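Local coordinates for sugar ABC transporter substrate-binding protein (Treponema pallidum subsp. pallidum, PDB 5U2P), which is an orphan periplasmic ligand-binding protein of an ABC transporter, thought to capture a solute, possibly a sugar, for import, at residues A[47-58]-A[327-337]. Sequence-based numbering, arbitrary orientation.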
loop_
_atom_site.group_PDB
_atom_site.type_symbol
_atom_site.label_atom_id
_atom_site.label_comp_id
_atom_site.label_asym_id
_atom_site.label_seq_id
_atom_site.Cartn_x
_atom_site.Cartn_y
_atom_site.Cartn_z
ATOM N N LEU A 47 5.497 17.645 -11.738
ATOM C CA LEU A 47 4.936 18.762 -10.986
ATOM C C LEU A 47 5.382 20.121 -11.528
ATOM O O LEU A 47 4.624 21.084 -11.489
ATOM C CB LEU A 47 5.308 18.667 -9.512
ATOM C CG LEU A 47 4.520 17.656 -8.678
ATOM C CD1 LEU A 47 4.970 17.714 -7.238
ATOM C CD2 LEU A 47 3.013 17.883 -8.769
ATOM N N GLN A 48 6.606 20.219 -12.023
ATOM C CA GLN A 48 7.066 21.491 -12.573
ATOM C C GLN A 48 6.184 21.926 -13.714
ATOM O O GLN A 48 5.752 23.071 -13.769
ATOM C CB GLN A 48 8.512 21.381 -13.055
ATOM C CG GLN A 48 9.532 21.341 -11.937
ATOM C CD GLN A 48 10.914 20.974 -12.443
ATOM O OE1 GLN A 48 11.328 21.417 -13.513
ATOM N NE2 GLN A 48 11.627 20.149 -11.683
ATOM N N ASN A 49 5.918 20.996 -14.621
ATOM C CA ASN A 49 5.148 21.303 -15.808
ATOM C C ASN A 49 3.701 21.546 -15.436
ATOM O O ASN A 49 3.020 22.354 -16.067
ATOM C CB ASN A 49 5.275 20.175 -16.832
ATOM C CG ASN A 49 6.694 20.052 -17.384
ATOM O OD1 ASN A 49 7.454 21.020 -17.382
ATOM N ND2 ASN A 49 7.055 18.862 -17.847
ATOM N N VAL A 50 3.236 20.842 -14.400
ATOM C CA VAL A 50 1.915 21.072 -13.853
ATOM C C VAL A 50 1.778 22.522 -13.388
ATOM O O VAL A 50 0.813 23.209 -13.729
ATOM C CB VAL A 50 1.622 20.101 -12.662
ATOM C CG1 VAL A 50 0.654 20.698 -11.717
ATOM C CG2 VAL A 50 1.111 18.773 -13.178
ATOM N N PHE A 51 2.743 22.991 -12.607
ATOM C CA PHE A 51 2.679 24.352 -12.085
ATOM C C PHE A 51 2.910 25.370 -13.206
ATOM O O PHE A 51 2.394 26.486 -13.155
ATOM C CB PHE A 51 3.695 24.549 -10.957
ATOM C CG PHE A 51 3.436 23.699 -9.734
ATOM C CD1 PHE A 51 2.155 23.278 -9.410
ATOM C CD2 PHE A 51 4.481 23.320 -8.909
ATOM C CE1 PHE A 51 1.922 22.493 -8.292
ATOM C CE2 PHE A 51 4.252 22.538 -7.796
ATOM C CZ PHE A 51 2.970 22.126 -7.486
ATOM N N THR A 52 3.670 24.989 -14.233
ATOM C CA THR A 52 3.892 25.885 -15.360
ATOM C C THR A 52 2.594 26.094 -16.129
ATOM O O THR A 52 2.283 27.219 -16.524
ATOM C CB THR A 52 4.981 25.352 -16.327
ATOM O OG1 THR A 52 6.221 25.224 -15.626
ATOM C CG2 THR A 52 5.182 26.307 -17.501
ATOM N N LYS A 53 1.850 25.009 -16.349
ATOM C CA LYS A 53 0.534 25.077 -16.988
ATOM C C LYS A 53 -0.425 25.916 -16.181
ATOM O O LYS A 53 -1.247 26.650 -16.722
ATOM C CB LYS A 53 -0.072 23.682 -17.160
ATOM C CG LYS A 53 0.406 22.913 -18.370
ATOM C CD LYS A 53 -0.276 21.551 -18.461
ATOM C CE LYS A 53 -1.759 21.675 -18.783
ATOM N NZ LYS A 53 -2.410 20.345 -18.924
ATOM N N LEU A 54 -0.364 25.766 -14.868
ATOM C CA LEU A 54 -1.254 26.498 -14.021
ATOM C C LEU A 54 -1.061 27.998 -14.191
ATOM O O LEU A 54 -2.031 28.756 -14.258
ATOM C CB LEU A 54 -1.017 26.083 -12.561
ATOM C CG LEU A 54 -2.159 26.148 -11.574
ATOM C CD1 LEU A 54 -3.338 25.293 -12.021
ATOM C CD2 LEU A 54 -1.615 25.692 -10.231
ATOM N N GLU A 55 0.193 28.427 -14.244
ATOM C CA GLU A 55 0.500 29.844 -14.383
ATOM C C GLU A 55 0.119 30.333 -15.767
ATOM O O GLU A 55 -0.409 31.427 -15.921
ATOM C CB GLU A 55 1.980 30.113 -14.124
ATOM C CG GLU A 55 2.341 31.588 -14.241
ATOM C CD GLU A 55 3.726 31.904 -13.717
ATOM O OE1 GLU A 55 4.341 31.025 -13.078
ATOM O OE2 GLU A 55 4.201 33.038 -13.940
ATOM N N LEU A 56 0.359 29.495 -16.765
ATOM C CA LEU A 56 0.143 29.874 -18.150
ATOM C C LEU A 56 -1.348 29.955 -18.475
ATOM O O LEU A 56 -1.792 30.900 -19.121
ATOM C CB LEU A 56 0.841 28.876 -19.074
ATOM C CG LEU A 56 1.015 29.267 -20.541
ATOM C CD1 LEU A 56 1.844 30.535 -20.674
ATOM C CD2 LEU A 56 1.657 28.123 -21.320
ATOM N N GLU A 57 -2.119 28.982 -17.996
ATOM C CA GLU A 57 -3.531 28.859 -18.363
ATOM C C GLU A 57 -4.500 29.433 -17.337
ATOM O O GLU A 57 -5.593 29.864 -17.699
ATOM C CB GLU A 57 -3.879 27.390 -18.617
ATOM C CG GLU A 57 -3.014 26.729 -19.711
ATOM C CD GLU A 57 -3.402 25.279 -20.004
ATOM O OE1 GLU A 57 -4.507 24.855 -19.614
ATOM O OE2 GLU A 57 -2.593 24.559 -20.626
ATOM N N GLU A 58 -4.116 29.451 -16.066
ATOM C CA GLU A 58 -5.066 29.783 -15.014
ATOM C C GLU A 58 -4.726 31.089 -14.312
ATOM O O GLU A 58 -5.463 31.532 -13.415
ATOM C CB GLU A 58 -5.154 28.631 -14.001
ATOM C CG GLU A 58 -5.552 27.298 -14.647
ATOM C CD GLU A 58 -6.924 27.339 -15.302
ATOM O OE1 GLU A 58 -7.817 28.009 -14.766
ATOM O OE2 GLU A 58 -7.128 26.693 -16.345
ATOM N N VAL A 327 -8.191 22.292 -10.455
ATOM C CA VAL A 327 -7.600 22.216 -11.798
ATOM C C VAL A 327 -6.599 21.048 -11.878
ATOM O O VAL A 327 -6.593 20.276 -12.847
ATOM C CB VAL A 327 -6.890 23.534 -12.209
ATOM C CG1 VAL A 327 -6.174 23.380 -13.561
ATOM C CG2 VAL A 327 -7.883 24.677 -12.305
ATOM N N LEU A 328 -5.757 20.912 -10.868
ATOM C CA LEU A 328 -4.774 19.824 -10.858
ATOM C C LEU A 328 -5.453 18.455 -10.890
ATOM O O LEU A 328 -4.926 17.505 -11.455
ATOM C CB LEU A 328 -3.868 19.928 -9.631
ATOM C CG LEU A 328 -2.935 21.141 -9.528
ATOM C CD1 LEU A 328 -1.968 21.016 -8.351
ATOM C CD2 LEU A 328 -2.187 21.325 -10.779
ATOM N N ALA A 329 -6.640 18.364 -10.302
ATOM C CA ALA A 329 -7.369 17.104 -10.246
ATOM C C ALA A 329 -8.031 16.737 -11.582
ATOM O O ALA A 329 -8.433 15.585 -11.777
ATOM C CB ALA A 329 -8.430 17.183 -9.146
ATOM N N SER A 330 -8.144 17.709 -12.471
ATOM C CA SER A 330 -8.859 17.548 -13.748
ATOM C C SER A 330 -8.158 16.514 -14.616
ATOM O O SER A 330 -6.951 16.318 -14.501
ATOM C CB SER A 330 -8.972 18.887 -14.493
ATOM O OG SER A 330 -7.760 19.292 -15.113
ATOM N N ALA A 331 -8.914 15.848 -15.482
ATOM C CA ALA A 331 -8.361 14.759 -16.288
ATOM C C ALA A 331 -7.211 15.251 -17.171
ATOM O O ALA A 331 -6.220 14.540 -17.370
ATOM C CB ALA A 331 -9.452 14.131 -17.134
ATOM N N ALA A 332 -7.345 16.476 -17.679
ATOM C CA ALA A 332 -6.324 17.075 -18.537
ATOM C C ALA A 332 -4.983 17.185 -17.827
ATOM O O ALA A 332 -3.930 16.889 -18.400
ATOM C CB ALA A 332 -6.774 18.453 -19.017
ATOM N N TYR A 333 -5.022 17.617 -16.572
ATOM C CA TYR A 333 -3.795 17.766 -15.805
ATOM C C TYR A 333 -3.252 16.429 -15.329
ATOM O O TYR A 333 -2.043 16.209 -15.359
ATOM C CB TYR A 333 -4.028 18.707 -14.633
ATOM C CG TYR A 333 -3.907 20.179 -14.990
ATOM C CD1 TYR A 333 -4.786 20.783 -15.879
ATOM C CD2 TYR A 333 -2.905 20.963 -14.444
ATOM C CE1 TYR A 333 -4.663 22.108 -16.201
ATOM C CE2 TYR A 333 -2.778 22.291 -14.765
ATOM C CZ TYR A 333 -3.663 22.859 -15.641
ATOM O OH TYR A 333 -3.554 24.191 -15.952
ATOM N N GLN A 334 -4.137 15.533 -14.892
ATOM C CA GLN A 334 -3.704 14.195 -14.514
ATOM C C GLN A 334 -3.048 13.477 -15.700
ATOM O O GLN A 334 -2.039 12.788 -15.528
ATOM C CB GLN A 334 -4.878 13.362 -13.987
ATOM C CG GLN A 334 -5.400 13.818 -12.627
ATOM C CD GLN A 334 -4.322 13.752 -11.570
ATOM O OE1 GLN A 334 -3.746 12.691 -11.325
ATOM N NE2 GLN A 334 -4.012 14.899 -10.966
ATOM N N ASN A 335 -3.615 13.646 -16.889
ATOM C CA ASN A 335 -3.067 12.977 -18.071
ATOM C C ASN A 335 -1.668 13.494 -18.406
ATOM O O ASN A 335 -0.755 12.715 -18.661
ATOM C CB ASN A 335 -4.009 13.142 -19.258
ATOM C CG ASN A 335 -5.187 12.188 -19.198
ATOM O OD1 ASN A 335 -5.063 11.063 -18.710
ATOM N ND2 ASN A 335 -6.336 12.630 -19.693
ATOM N N SER A 336 -1.497 14.806 -18.350
ATOM C CA SER A 336 -0.194 15.423 -18.537
ATOM C C SER A 336 0.794 14.975 -17.468
ATOM O O SER A 336 1.919 14.572 -17.763
ATOM C CB SER A 336 -0.345 16.944 -18.532
ATOM O OG SER A 336 0.909 17.586 -18.635
ATOM N N PHE A 337 0.358 15.007 -16.216
ATOM C CA PHE A 337 1.204 14.626 -15.100
ATOM C C PHE A 337 1.746 13.203 -15.218
ATOM O O PHE A 337 2.918 12.949 -14.929
ATOM C CB PHE A 337 0.387 14.809 -13.806
ATOM C CG PHE A 337 1.149 14.545 -12.535
ATOM C CD1 PHE A 337 2.359 15.160 -12.290
ATOM C CD2 PHE A 337 0.614 13.716 -11.556
ATOM C CE1 PHE A 337 3.041 14.936 -11.112
ATOM C CE2 PHE A 337 1.299 13.480 -10.369
ATOM C CZ PHE A 337 2.511 14.092 -10.147
HETATM O O HOH W 1 -5.718 25.005 -17.457
#
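Tyr333 lays its ring across helix 47-58 as a knob among Val50, Lys53, Leu54 and Glu57. The Lys53 chain, bent about its CG-CD bond (chi3 69°), runs over one ring face in the direction opposite to the tyrosine. Its CE makes a CH-pi contact and its NZ a cation-pi contact, NZ lying 4.0 Å from the ring centroid and 17° off the normal. Val327 CG1 packs on the opposite face. Long and flexible, lysine can lend methylenes to the aromatic surface and still place its ammonium over the ring. Tyrosine suits the boundary too: its ring is buried, while Tyr333 OH hydrogen-bonds a water oxygen at 2.8 Å. The same water donates to Glu57 OE1 and Glu58 OE2, tying both carboxylates to the phenol. Deeper in, branched and aromatic side chains fill the interface. Leu54 CD1 meets Val327 CG1 at 3.8 Å, and Val50 CG2 lies 3.9 Å from Phe337 CD1. Phe337 runs alongside Leu47, and its ring also stacks with that of His341. Helices 47-58 and 331-337, far apart in sequence, run roughly antiparallel (146°, axes 9.7 Å apart) in the lobe containing N-terminal strand 33-39, while Phe51 and Leu54 rest on strand 61-67, an outermost strand of its five-stranded sheet.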